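Local coordinates for uncharacterized protein (Bacteroides thetaiotaomicron VPI-5482, PDB 3KNY) that is of unknown function but belongs to the BT_3535-like family, is probably exported as a lipoprotein, and folds into two domains, at residues K142-Y147 / S160-S165; S192-L197 / T209-G214; R47-R52 / N78-I83; E23-N28 / I55-L60; E66-E71 / N96-D101. All coordinates share one frame; numbering follows the deposited sequence.

In the fold
From the N terminus, contact 4 comes first: it brings the loop at 23-28 against 55-60, where strand 53-55 runs out. Contact 3 crosses it, setting the end of helix 40-49 on helix 66-84, and the two touch where Ser50 O probably accepts a hydrogen bond from Asn28 N. Contact 5 crosses contact 3 in turn, closing the beta-alpha-beta unit by joining the start of helix 66-84 to the end of strand 93-97. Contacts 1 and 2 follow in series as beta hairpins, one in the three-stranded antiparallel sheet and one in the mixed sheet. They meet at Thr163 and Leu197, while Tyr147 of contact 1 reaches Ala98 of contact 5.

Contact 1 (K142-Y147 / S160-S165); sequences KAAVTY and SVYTGS
Lys142 and Tyr162 face each other in the beta hairpin of strands 140-149 and 154-164, part of a three-stranded antiparallel sheet. They form a hydrogen-bonded pair: Lys142 N gives to Tyr162 O at 2.8 Å and Tyr162 N to Lys142 O at 2.8 Å, both bonds close to straight. Two residues along, Ala144 and Ser160 make the next such pair, Ala144 N reaching Ser160 O at 2.8 Å. Between them Ala143 and Val161 are a non-hydrogen-bonded pair, whose CA atoms stand 4.4 Å apart. The side chains of these two lie on the face turned to strand 188-201, where Ala143 touches Ala191.

On the other face the Tyr162 ring leans back over the neighbouring strand, because chi1 of 59° sets CG between its backbone N and carbonyl carbon. Lys142 CB sits over one face of the ring, 3.8 Å from its centroid and 23° off the normal, a CH-pi contact. Further out, Lys142 CD passes Tyr162 OH at 3.6 Å, and Ala144 CB meets the ring edge near its plane, 4.1 Å from CE1. The lysine then leads its ammonium away to a cation-pi contact with Tyr140, while Ala143 is bonded through its backbone to Cys130 of strand 124-134. The tyrosine is thus held against methylene and methyl groups, and the lysine's charge is directed to a different ring.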
# COMPACT_ATOMS: atom_id res chain seq x y z
N LYS A 142 -7.94 6.32 2.61
CA LYS A 142 -6.49 6.34 2.71
C LYS A 142 -6.00 6.17 4.15
O LYS A 142 -6.71 6.54 5.09
CB LYS A 142 -5.96 7.66 2.17
CG LYS A 142 -6.13 7.76 0.68
CD LYS A 142 -5.51 9.01 0.12
CE LYS A 142 -5.77 9.11 -1.38
NZ LYS A 142 -4.74 9.97 -2.02
N ALA A 143 -4.79 5.65 4.30
CA ALA A 143 -4.11 5.51 5.60
C ALA A 143 -2.84 6.37 5.57
O ALA A 143 -2.17 6.44 4.53
CB ALA A 143 -3.77 4.04 5.89
N ALA A 144 -2.55 7.05 6.68
CA ALA A 144 -1.29 7.81 6.86
C ALA A 144 -0.67 7.39 8.20
O ALA A 144 -1.36 7.09 9.13
CB ALA A 144 -1.54 9.28 6.84
N VAL A 145 0.64 7.38 8.30
CA VAL A 145 1.34 6.82 9.45
C VAL A 145 2.57 7.65 9.70
O VAL A 145 3.29 7.97 8.75
CB VAL A 145 1.85 5.39 9.17
CG1 VAL A 145 2.63 4.89 10.33
CG2 VAL A 145 0.69 4.47 8.89
N THR A 146 2.83 7.99 10.95
CA THR A 146 4.06 8.68 11.31
C THR A 146 4.85 7.74 12.16
O THR A 146 4.30 7.11 13.04
CB THR A 146 3.77 9.96 12.06
OG1 THR A 146 3.16 10.88 11.15
CG2 THR A 146 5.06 10.57 12.58
N TYR A 147 6.15 7.65 11.91
CA TYR A 147 6.99 6.69 12.60
C TYR A 147 8.43 7.13 12.71
O TYR A 147 8.87 8.08 12.06
CB TYR A 147 6.93 5.34 11.89
CG TYR A 147 7.32 5.36 10.42
CD1 TYR A 147 6.42 5.76 9.43
CD2 TYR A 147 8.58 4.94 10.01
CE1 TYR A 147 6.77 5.76 8.08
CE2 TYR A 147 8.94 4.93 8.65
CZ TYR A 147 8.04 5.35 7.70
OH TYR A 147 8.39 5.35 6.38
N SER A 160 -3.52 7.29 10.94
CA SER A 160 -4.81 7.86 10.54
C SER A 160 -5.41 7.17 9.37
O SER A 160 -4.69 6.70 8.49
CB SER A 160 -4.68 9.31 10.15
OG SER A 160 -3.98 10.01 11.14
N VAL A 161 -6.73 7.17 9.34
CA VAL A 161 -7.50 6.67 8.22
C VAL A 161 -8.40 7.79 7.87
O VAL A 161 -9.02 8.38 8.72
CB VAL A 161 -8.31 5.45 8.55
CG1 VAL A 161 -9.18 5.10 7.37
CG2 VAL A 161 -7.37 4.29 8.87
N TYR A 162 -8.43 8.16 6.61
CA TYR A 162 -9.30 9.24 6.19
C TYR A 162 -9.90 8.99 4.83
O TYR A 162 -9.46 8.11 4.06
CB TYR A 162 -8.57 10.57 6.21
CG TYR A 162 -7.37 10.60 5.33
CD1 TYR A 162 -6.16 10.06 5.76
CD2 TYR A 162 -7.41 11.20 4.09
CE1 TYR A 162 -5.04 10.11 4.95
CE2 TYR A 162 -6.30 11.25 3.28
CZ TYR A 162 -5.12 10.70 3.71
OH TYR A 162 -4.03 10.76 2.88
N THR A 163 -10.90 9.79 4.54
CA THR A 163 -11.69 9.59 3.38
C THR A 163 -11.83 10.92 2.66
O THR A 163 -11.55 11.96 3.21
CB THR A 163 -13.02 8.99 3.81
OG1 THR A 163 -13.75 8.59 2.65
CG2 THR A 163 -13.84 9.99 4.61
N GLY A 164 -12.24 10.87 1.41
CA GLY A 164 -12.40 12.06 0.59
C GLY A 164 -12.75 11.67 -0.83
O GLY A 164 -13.00 10.48 -1.12
N SER A 165 -12.81 12.66 -1.70
CA SER A 165 -13.11 12.42 -3.11
C SER A 165 -12.54 13.53 -3.98
O SER A 165 -12.50 14.67 -3.58
CB SER A 165 -14.63 12.37 -3.33
OG SER A 165 -14.94 12.36 -4.71

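Contact 2 (S192-L197 / T209-G214); sequences SCSGTL and TVQKTG
Ser192 OG and Thr213 OG1 share a hydrogen bond of 2.6 Å across a non-hydrogen-bonded pair. Chi1 of -71° in Ser192 and -63° in Thr213 sets each oxygen anti to its own carbonyl carbon, which brings the two hydroxyls together. On the same face, Ser194 OG lies beside the aliphatic part of Gln211, 3.6 Å from CG. On the opposite face, which Lys212 shares, Cys193 SG comes within 3.9 Å of Val210 CG1, a diagonal contact.

The backbones that carry these side chains belong to the hairpin of strands 188-201 and 204-217 in the mixed sheet. Cys193 N donates to Lys212 O at 3.0 Å, and the return bond, Lys212 N to Cys193 O, is 3.2 Å. Beyond them Val210 N reaches Gly195 O at 2.8 Å with an N-H...O angle of 165°. The chain turns a corner at Gly195, yet Thr196 still pairs with Thr209.

Further out, Leu132 and Tyr133 of strand 124-134 cover Cys193 and Val210. Ser192 and Ser194 are bonded through their backbones to Ser179 and Ala177, and on the far side Asn12 OD1 accepts from Thr213 N, while Thr209 bonds to Asp8 of strand 7-10.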
# COMPACT_ATOMS: atom_id res chain seq x y z
N SER A 192 -4.57 -1.40 8.03
CA SER A 192 -5.77 -2.08 7.59
C SER A 192 -6.98 -1.30 7.96
O SER A 192 -6.95 -0.52 8.90
CB SER A 192 -5.91 -3.46 8.24
OG SER A 192 -4.94 -4.34 7.72
N CYS A 193 -8.07 -1.55 7.24
CA CYS A 193 -9.32 -1.02 7.66
C CYS A 193 -10.39 -2.09 7.53
O CYS A 193 -10.24 -3.05 6.76
CB CYS A 193 -9.67 0.20 6.86
SG CYS A 193 -10.19 -0.18 5.20
N SER A 194 -11.42 -1.92 8.35
CA SER A 194 -12.57 -2.76 8.32
C SER A 194 -13.74 -1.93 8.82
O SER A 194 -13.84 -1.65 10.00
CB SER A 194 -12.35 -3.96 9.21
OG SER A 194 -13.49 -4.80 9.17
N GLY A 195 -14.60 -1.50 7.91
CA GLY A 195 -15.64 -0.53 8.22
C GLY A 195 -16.56 -0.24 7.02
O GLY A 195 -16.58 -0.99 6.05
N THR A 196 -17.31 0.85 7.11
CA THR A 196 -18.28 1.20 6.11
C THR A 196 -17.98 2.58 5.58
O THR A 196 -17.82 3.53 6.34
CB THR A 196 -19.71 1.13 6.66
OG1 THR A 196 -19.97 -0.23 7.02
CG2 THR A 196 -20.76 1.49 5.59
N LEU A 197 -17.86 2.67 4.26
CA LEU A 197 -17.71 3.95 3.57
C LEU A 197 -19.08 4.34 3.12
O LEU A 197 -19.77 3.52 2.53
CB LEU A 197 -16.78 3.83 2.37
CG LEU A 197 -16.57 5.01 1.42
CD1 LEU A 197 -15.86 6.20 2.12
CD2 LEU A 197 -15.81 4.53 0.14
N THR A 209 -18.92 -1.78 2.48
CA THR A 209 -18.17 -2.37 3.57
C THR A 209 -16.83 -2.65 2.95
O THR A 209 -16.78 -3.25 1.89
CB THR A 209 -18.83 -3.64 4.12
OG1 THR A 209 -20.09 -3.28 4.67
CG2 THR A 209 -18.02 -4.24 5.23
N VAL A 210 -15.77 -2.15 3.58
CA VAL A 210 -14.43 -2.25 3.04
C VAL A 210 -13.46 -2.90 4.01
O VAL A 210 -13.30 -2.45 5.13
CB VAL A 210 -13.88 -0.88 2.69
CG1 VAL A 210 -12.44 -1.02 2.16
CG2 VAL A 210 -14.81 -0.18 1.67
N GLN A 211 -12.81 -3.98 3.59
CA GLN A 211 -11.80 -4.64 4.40
C GLN A 211 -10.55 -4.76 3.54
O GLN A 211 -10.52 -5.59 2.63
CB GLN A 211 -12.29 -6.00 4.84
CG GLN A 211 -13.49 -5.97 5.73
CD GLN A 211 -14.02 -7.37 6.03
OE1 GLN A 211 -14.71 -7.97 5.26
NE2 GLN A 211 -13.67 -7.88 7.16
N LYS A 212 -9.53 -3.93 3.81
CA LYS A 212 -8.31 -3.90 3.01
C LYS A 212 -7.04 -3.72 3.82
O LYS A 212 -7.09 -3.22 4.93
CB LYS A 212 -8.39 -2.76 1.97
CG LYS A 212 -9.51 -2.96 0.99
CD LYS A 212 -9.06 -2.97 -0.44
CE LYS A 212 -9.66 -4.11 -1.16
NZ LYS A 212 -9.25 -4.20 -2.56
N THR A 213 -5.90 -4.12 3.25
CA THR A 213 -4.61 -3.98 3.91
C THR A 213 -3.57 -3.47 2.92
O THR A 213 -3.45 -3.95 1.81
CB THR A 213 -4.14 -5.30 4.53
OG1 THR A 213 -5.07 -5.71 5.55
CG2 THR A 213 -2.77 -5.17 5.18
N GLY A 214 -2.84 -2.46 3.34
CA GLY A 214 -1.76 -1.92 2.59
C GLY A 214 -0.48 -2.01 3.40
O GLY A 214 -0.48 -1.80 4.62

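Contact 3 (R47-R52 / N78-I83); sequences RTMSSR and NICERI
Met49, a selenomethionine, and Ile79 set their side chains at about a right angle where the end of helix 40-49 leans on helix 66-84. A bend at chi2 of 68° turns the selenomethionine tail across the isoleucine, with SE against Ile79 CG2 and CE between the two branches, 3.3 Å from CD1 and 3.4 Å from CG2. Beside it Thr48 points toward the second helix. Its methyl CG2 lies 3.6 Å from Cys80 SG and 4.0 Å from Ile83 CG2, while its hydroxyl, on the other branch, turns back to a weak bond with Glu44 O.

Arg52 and Ile83 lie alongside one another, their chains running opposite ways. The isoleucine spans the arginine lengthwise: CD1 rests on Arg52 CG at 3.6 Å, and CG2 stands over one face of the guanidinium, 3.8 Å from CZ, toward its rim. What fixes the rotation of that flat group lies elsewhere. NH1 donates to Ser51 O at 3.0 Å with the acceptor in the guanidinium plane, although the nitrogen approaches from well above the plane of that carbonyl, and NE donates to Ile88 O in the loop after helix 66-84. Strand 53-55 backs the selenomethionine through Ile55 and Ile79 through Tyr53.

No hydrogen bond joins the two segments themselves. They meet through methyl groups, sulfur, selenium and one guanidinium face, so the helices are brought together here by apolar burial, and the arginine's NH1 and NE are used on Ser51 O in its own segment and on Ile88 O in the loop after helix 66-84.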
# COMPACT_ATOMS: atom_id res chain seq x y z
N ARG A 47 9.37 -9.13 -9.83
CA ARG A 47 8.49 -10.14 -10.41
C ARG A 47 7.97 -11.09 -9.32
O ARG A 47 6.77 -11.37 -9.28
CB ARG A 47 9.17 -10.96 -11.52
CG ARG A 47 8.21 -11.98 -12.18
CD ARG A 47 8.93 -13.12 -12.89
NE ARG A 47 9.98 -12.59 -13.73
CZ ARG A 47 9.78 -11.96 -14.88
NH1 ARG A 47 8.54 -11.77 -15.35
NH2 ARG A 47 10.82 -11.51 -15.57
N THR A 48 8.86 -11.59 -8.46
CA THR A 48 8.46 -12.49 -7.36
C THR A 48 7.44 -11.80 -6.42
O THR A 48 6.43 -12.36 -6.01
CB THR A 48 9.68 -12.92 -6.50
OG1 THR A 48 10.52 -13.77 -7.28
CG2 THR A 48 9.23 -13.65 -5.20
N MSE A 49 7.77 -10.55 -6.12
CA MSE A 49 7.04 -9.71 -5.21
C MSE A 49 5.65 -9.43 -5.78
O MSE A 49 4.67 -9.44 -5.05
CB MSE A 49 7.86 -8.42 -5.04
CG MSE A 49 7.76 -7.79 -3.71
SE MSE A 49 8.59 -8.74 -2.22
CE MSE A 49 7.75 -7.45 -1.02
N SER A 50 5.57 -9.24 -7.10
CA SER A 50 4.29 -8.92 -7.75
C SER A 50 3.34 -10.11 -7.77
O SER A 50 2.19 -9.97 -8.18
CB SER A 50 4.50 -8.40 -9.18
OG SER A 50 4.70 -9.48 -10.09
N SER A 51 3.82 -11.28 -7.36
CA SER A 51 2.96 -12.46 -7.30
C SER A 51 2.15 -12.48 -6.00
O SER A 51 1.28 -13.33 -5.84
CB SER A 51 3.80 -13.72 -7.35
OG SER A 51 4.45 -13.95 -6.11
N ARG A 52 2.47 -11.58 -5.07
CA ARG A 52 1.77 -11.51 -3.77
C ARG A 52 1.29 -10.13 -3.38
O ARG A 52 0.42 -10.02 -2.52
CB ARG A 52 2.69 -11.98 -2.64
CG ARG A 52 3.16 -13.39 -2.79
CD ARG A 52 2.06 -14.36 -2.47
NE ARG A 52 2.59 -15.71 -2.52
CZ ARG A 52 2.77 -16.40 -3.63
NH1 ARG A 52 2.42 -15.88 -4.81
NH2 ARG A 52 3.30 -17.62 -3.57
N ASN A 78 14.44 -10.34 1.46
CA ASN A 78 13.96 -11.10 2.60
C ASN A 78 12.53 -11.58 2.36
O ASN A 78 12.22 -12.76 2.57
CB ASN A 78 14.09 -10.21 3.84
CG ASN A 78 13.18 -10.61 4.96
OD1 ASN A 78 13.41 -11.65 5.59
ND2 ASN A 78 12.14 -9.78 5.23
N ILE A 79 11.66 -10.69 1.88
CA ILE A 79 10.26 -11.07 1.61
C ILE A 79 10.18 -12.15 0.52
O ILE A 79 9.45 -13.13 0.66
CB ILE A 79 9.37 -9.82 1.24
CG1 ILE A 79 9.27 -8.88 2.45
CG2 ILE A 79 7.98 -10.26 0.80
CD1 ILE A 79 8.86 -7.45 2.12
N CYS A 80 10.96 -11.98 -0.55
CA CYS A 80 11.00 -12.95 -1.65
C CYS A 80 11.43 -14.33 -1.16
O CYS A 80 10.90 -15.35 -1.60
CB CYS A 80 11.98 -12.50 -2.72
SG CYS A 80 11.37 -11.19 -3.79
N GLU A 81 12.40 -14.35 -0.26
CA GLU A 81 12.82 -15.59 0.33
C GLU A 81 11.66 -16.31 1.01
O GLU A 81 11.54 -17.53 0.92
CB GLU A 81 13.95 -15.36 1.33
CG GLU A 81 14.41 -16.64 2.04
CD GLU A 81 15.89 -16.66 2.31
OE1 GLU A 81 16.57 -15.64 2.03
OE2 GLU A 81 16.39 -17.71 2.79
N ARG A 82 10.80 -15.55 1.68
CA ARG A 82 9.63 -16.14 2.34
C ARG A 82 8.58 -16.57 1.34
O ARG A 82 7.91 -17.57 1.56
CB ARG A 82 9.05 -15.16 3.34
CG ARG A 82 10.03 -14.89 4.43
CD ARG A 82 9.90 -13.51 5.01
NE ARG A 82 10.83 -13.42 6.12
CZ ARG A 82 10.60 -13.92 7.33
NH1 ARG A 82 9.45 -14.53 7.61
NH2 ARG A 82 11.51 -13.80 8.27
N ILE A 83 8.43 -15.81 0.26
CA ILE A 83 7.51 -16.18 -0.81
C ILE A 83 8.03 -17.48 -1.39
O ILE A 83 7.29 -18.43 -1.49
CB ILE A 83 7.37 -15.10 -1.92
CG1 ILE A 83 6.79 -13.81 -1.33
CG2 ILE A 83 6.48 -15.61 -3.04
CD1 ILE A 83 6.61 -12.64 -2.32

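Contact 4 (E23-N28 / I55-L60); sequences EYAPLN and INYSFL
Ala25 N gives the strong hydrogen bond here, 2.8 Å to Ile55 O with an N-H...O angle of 170°. It reaches the oxygen from above the carbonyl plane. The return, Ile55 N to Ala25 O, is weak at 3.5 Å. The Asn56 amide lies beside Glu23, but ND2 is 3.4 Å from Glu23 O at a poor angle, without a bond. Asn56 OD1 is used within its own segment, accepting Ser58 N at 2.6 Å almost along the C=O axis.

This is an Asx turn: it bends the chain just after strand 53-55, ahead of the 3-10 turn in which Leu60 N donates to Tyr57 O. CG of Asn56, anti to the backbone N (chi1 176°), brings the amide back toward Ser58. Asn56 CB meets Tyr24 CE1 at 3.6 Å, the ring and amide planes nearly perpendicular. Ala25 CB touches the Tyr57 ring at its edge, 3.9 Å from CE2, and Ile55 CG2 stands over one face of that ring, toward its rim.

Glu23 OE1 has a weak hydrogen bond to Thr131 OG1; Tyr24 OH accepts from Thr131 N and meets the Asn96 amide. Asn56 bonds through its backbone to Leu95 of strand 93-97, and Trp46 packs edge-to-face with Tyr57.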
# COMPACT_ATOMS: atom_id res chain seq x y z
N GLU A 23 -3.11 3.48 -8.93
CA GLU A 23 -1.72 3.77 -8.56
C GLU A 23 -0.89 2.49 -8.28
O GLU A 23 0.32 2.59 -8.08
CB GLU A 23 -1.65 4.78 -7.38
CG GLU A 23 -2.00 4.25 -5.93
CD GLU A 23 -2.06 5.38 -4.84
OE1 GLU A 23 -2.87 6.32 -5.02
OE2 GLU A 23 -1.32 5.33 -3.79
N TYR A 24 -1.55 1.33 -8.29
CA TYR A 24 -0.93 0.04 -7.98
C TYR A 24 -0.96 -0.96 -9.16
O TYR A 24 -1.96 -1.09 -9.86
CB TYR A 24 -1.66 -0.60 -6.77
CG TYR A 24 -1.51 0.19 -5.48
CD1 TYR A 24 -0.42 -0.01 -4.62
CD2 TYR A 24 -2.45 1.14 -5.11
CE1 TYR A 24 -0.28 0.73 -3.46
CE2 TYR A 24 -2.31 1.88 -3.94
CZ TYR A 24 -1.22 1.68 -3.13
OH TYR A 24 -1.10 2.43 -2.00
N ALA A 25 0.14 -1.70 -9.33
CA ALA A 25 0.26 -2.71 -10.39
C ALA A 25 -0.49 -3.99 -10.01
O ALA A 25 -0.26 -4.54 -8.94
CB ALA A 25 1.75 -3.03 -10.67
N PRO A 26 -1.38 -4.48 -10.89
CA PRO A 26 -2.06 -5.77 -10.67
C PRO A 26 -1.07 -6.89 -10.51
O PRO A 26 0.01 -6.83 -11.10
CB PRO A 26 -2.83 -6.00 -11.97
CG PRO A 26 -2.91 -4.67 -12.67
CD PRO A 26 -1.81 -3.81 -12.13
N LEU A 27 -1.44 -7.93 -9.77
CA LEU A 27 -0.56 -9.08 -9.56
C LEU A 27 0.09 -9.58 -10.84
O LEU A 27 -0.50 -9.56 -11.94
CB LEU A 27 -1.31 -10.26 -8.93
CG LEU A 27 -1.61 -10.28 -7.44
CD1 LEU A 27 -1.97 -11.71 -7.11
CD2 LEU A 27 -0.43 -9.82 -6.57
N ASN A 28 1.32 -10.05 -10.69
CA ASN A 28 2.07 -10.59 -11.81
C ASN A 28 2.19 -9.64 -13.02
O ASN A 28 2.28 -10.09 -14.15
CB ASN A 28 1.48 -11.95 -12.19
CG ASN A 28 1.43 -12.90 -11.01
OD1 ASN A 28 2.47 -13.31 -10.48
ND2 ASN A 28 0.22 -13.23 -10.57
N ILE A 55 1.72 -3.53 -6.29
CA ILE A 55 2.80 -2.61 -5.94
C ILE A 55 2.69 -1.24 -6.62
O ILE A 55 2.40 -1.12 -7.80
CB ILE A 55 4.17 -3.26 -6.30
CG1 ILE A 55 4.29 -4.65 -5.65
CG2 ILE A 55 5.32 -2.39 -5.87
CD1 ILE A 55 5.56 -5.46 -6.02
N ASN A 56 2.92 -0.19 -5.84
CA ASN A 56 3.02 1.15 -6.38
C ASN A 56 4.51 1.45 -6.55
O ASN A 56 5.25 1.47 -5.57
CB ASN A 56 2.38 2.18 -5.45
CG ASN A 56 2.56 3.59 -5.94
OD1 ASN A 56 3.55 3.89 -6.59
ND2 ASN A 56 1.62 4.47 -5.63
N TYR A 57 4.92 1.69 -7.80
CA TYR A 57 6.33 1.93 -8.15
C TYR A 57 6.72 3.42 -8.14
O TYR A 57 7.83 3.75 -8.52
CB TYR A 57 6.66 1.27 -9.50
CG TYR A 57 6.65 -0.26 -9.44
CD1 TYR A 57 7.74 -0.97 -8.93
CD2 TYR A 57 5.54 -0.99 -9.88
CE1 TYR A 57 7.73 -2.39 -8.85
CE2 TYR A 57 5.52 -2.40 -9.80
CZ TYR A 57 6.62 -3.09 -9.29
OH TYR A 57 6.58 -4.47 -9.22
N SER A 58 5.83 4.30 -7.67
CA SER A 58 6.09 5.75 -7.66
C SER A 58 7.47 6.14 -7.12
O SER A 58 8.01 7.18 -7.50
CB SER A 58 5.04 6.50 -6.83
OG SER A 58 5.33 6.38 -5.44
N PHE A 59 8.03 5.34 -6.23
CA PHE A 59 9.32 5.68 -5.64
C PHE A 59 10.52 5.64 -6.58
O PHE A 59 11.57 6.20 -6.27
CB PHE A 59 9.61 4.74 -4.49
CG PHE A 59 10.08 3.39 -4.91
CD1 PHE A 59 9.18 2.43 -5.39
CD2 PHE A 59 11.43 3.05 -4.79
CE1 PHE A 59 9.62 1.17 -5.75
CE2 PHE A 59 11.87 1.78 -5.15
CZ PHE A 59 10.96 0.84 -5.63
N LEU A 60 10.39 4.93 -7.70
CA LEU A 60 11.47 4.89 -8.70
C LEU A 60 11.47 6.17 -9.53
O LEU A 60 12.37 6.38 -10.33
CB LEU A 60 11.35 3.66 -9.61
CG LEU A 60 11.65 2.30 -8.97
CD1 LEU A 60 11.22 1.17 -9.88
CD2 LEU A 60 13.12 2.17 -8.63

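Contact 5 (E66-E71 / N96-D101); sequences EKRKKE and NIADED
Arg68 brings its guanidinium to the loop at 98-101, just after strand 93-97, with Asp99 O over one face, toward the rim, and with Glu71 OE1 and Ala98 N at its edge, close to the plane. NH1 holds Glu71 OE1 at 2.9 Å in a salt bridge one helical turn on. At the other end NH2 donates to Ala98 O at 2.8 Å, a bent bond of 134° in which the oxygen is tilted out of the guanidinium plane and the nitrogen stands above the carbonyl plane. Glu100 presents its own flat group to the stem of the arginine: CD lies 3.4 Å from Arg68 CB, and carboxylate and guanidinium planes are 22° apart. Their charged atoms stay apart, with Arg68 NE and Glu100 OE1 at 5.9 Å.

The contact joins the first turns of the helix to the end of the last strand in the beta-alpha-beta unit of 53-55, 66-84 and 93-97. Arg68, with CG anti to its backbone N and a bend at chi2 of 58°, swings from the helix toward that strand end. Lys67 NZ bridges to Glu71 OE2 at 3.5 Å, completing a charged network on the helix, and lies near Glu100 OE2 without pairing, at 4.5 Å.

Ser65 OG bonds both Glu100 OE2 and Arg68 N, Lys149 salt-bridges Glu71, and Pro218 O takes a second bond from Arg68 NH1.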
# COMPACT_ATOMS: atom_id res chain seq x y z
N GLU A 66 22.21 5.22 -2.17
CA GLU A 66 22.68 3.84 -2.11
C GLU A 66 22.29 3.23 -0.77
O GLU A 66 21.86 2.07 -0.73
CB GLU A 66 24.20 3.73 -2.36
CG GLU A 66 24.66 4.19 -3.77
CD GLU A 66 23.86 3.55 -4.92
OE1 GLU A 66 23.65 2.31 -4.92
OE2 GLU A 66 23.45 4.28 -5.85
N LYS A 67 22.40 3.99 0.32
CA LYS A 67 21.95 3.53 1.64
C LYS A 67 20.48 3.06 1.54
O LYS A 67 20.13 2.00 2.06
CB LYS A 67 22.06 4.64 2.69
CG LYS A 67 21.82 4.17 4.14
CD LYS A 67 21.17 5.24 5.05
CE LYS A 67 19.70 5.49 4.66
NZ LYS A 67 18.90 6.25 5.67
N ARG A 68 19.66 3.85 0.85
CA ARG A 68 18.25 3.56 0.69
C ARG A 68 18.02 2.36 -0.20
O ARG A 68 17.26 1.47 0.16
CB ARG A 68 17.51 4.78 0.13
CG ARG A 68 16.01 4.60 -0.03
CD ARG A 68 15.32 4.24 1.29
NE ARG A 68 13.87 4.06 1.16
CZ ARG A 68 13.07 3.61 2.13
NH1 ARG A 68 13.58 3.29 3.32
NH2 ARG A 68 11.75 3.48 1.94
N LYS A 69 18.66 2.32 -1.37
CA LYS A 69 18.55 1.14 -2.24
C LYS A 69 18.83 -0.15 -1.46
O LYS A 69 18.16 -1.16 -1.68
CB LYS A 69 19.53 1.18 -3.41
CG LYS A 69 19.13 2.01 -4.59
CD LYS A 69 19.96 1.60 -5.82
CE LYS A 69 20.38 2.80 -6.65
NZ LYS A 69 19.22 3.71 -6.91
N LYS A 70 19.84 -0.13 -0.59
CA LYS A 70 20.18 -1.30 0.20
C LYS A 70 18.98 -1.66 1.06
O LYS A 70 18.53 -2.80 1.07
CB LYS A 70 21.40 -1.07 1.08
CG LYS A 70 21.93 -2.36 1.68
CD LYS A 70 23.19 -2.14 2.51
CE LYS A 70 24.01 -3.43 2.62
NZ LYS A 70 23.14 -4.60 2.91
N GLU A 71 18.44 -0.66 1.76
CA GLU A 71 17.25 -0.86 2.58
C GLU A 71 16.12 -1.53 1.77
O GLU A 71 15.67 -2.65 2.11
CB GLU A 71 16.77 0.47 3.20
CG GLU A 71 17.56 0.90 4.45
CD GLU A 71 17.27 2.33 4.90
OE1 GLU A 71 16.28 2.93 4.44
OE2 GLU A 71 18.06 2.85 5.72
N ASN A 96 3.55 0.08 -0.86
CA ASN A 96 4.18 1.37 -1.19
C ASN A 96 5.57 1.34 -0.64
O ASN A 96 5.83 0.67 0.36
CB ASN A 96 3.57 2.54 -0.44
CG ASN A 96 2.23 2.89 -0.92
OD1 ASN A 96 1.87 2.65 -2.06
ND2 ASN A 96 1.46 3.48 -0.04
N ILE A 97 6.44 2.11 -1.28
CA ILE A 97 7.81 2.25 -0.85
C ILE A 97 7.92 3.71 -0.45
O ILE A 97 7.74 4.61 -1.29
CB ILE A 97 8.76 1.91 -1.99
CG1 ILE A 97 8.25 0.67 -2.76
CG2 ILE A 97 10.18 1.76 -1.46
CD1 ILE A 97 8.21 -0.57 -1.97
N ALA A 98 8.17 3.95 0.83
CA ALA A 98 8.24 5.32 1.34
C ALA A 98 9.45 6.01 0.74
O ALA A 98 10.42 5.36 0.33
CB ALA A 98 8.34 5.32 2.84
N ASP A 99 9.39 7.34 0.68
CA ASP A 99 10.51 8.13 0.21
C ASP A 99 11.63 8.12 1.26
O ASP A 99 11.45 7.65 2.39
CB ASP A 99 10.07 9.58 -0.03
CG ASP A 99 9.25 9.74 -1.29
OD1 ASP A 99 9.68 9.27 -2.36
OD2 ASP A 99 8.18 10.36 -1.19
N GLU A 100 12.78 8.66 0.87
CA GLU A 100 13.91 8.79 1.79
C GLU A 100 13.69 10.03 2.69
O GLU A 100 14.27 10.10 3.77
CB GLU A 100 15.24 8.85 1.01
CG GLU A 100 16.45 8.22 1.74
CD GLU A 100 17.72 8.09 0.86
OE1 GLU A 100 17.64 8.28 -0.37
OE2 GLU A 100 18.80 7.78 1.41
N ASP A 101 12.82 10.97 2.26
CA ASP A 101 12.49 12.19 3.05
C ASP A 101 12.39 11.83 4.53
O ASP A 101 11.61 10.97 4.89
CB ASP A 101 11.22 12.94 2.54
CG ASP A 101 9.93 12.07 2.51
OD1 ASP A 101 9.53 11.45 3.53
OD2 ASP A 101 9.26 12.05 1.45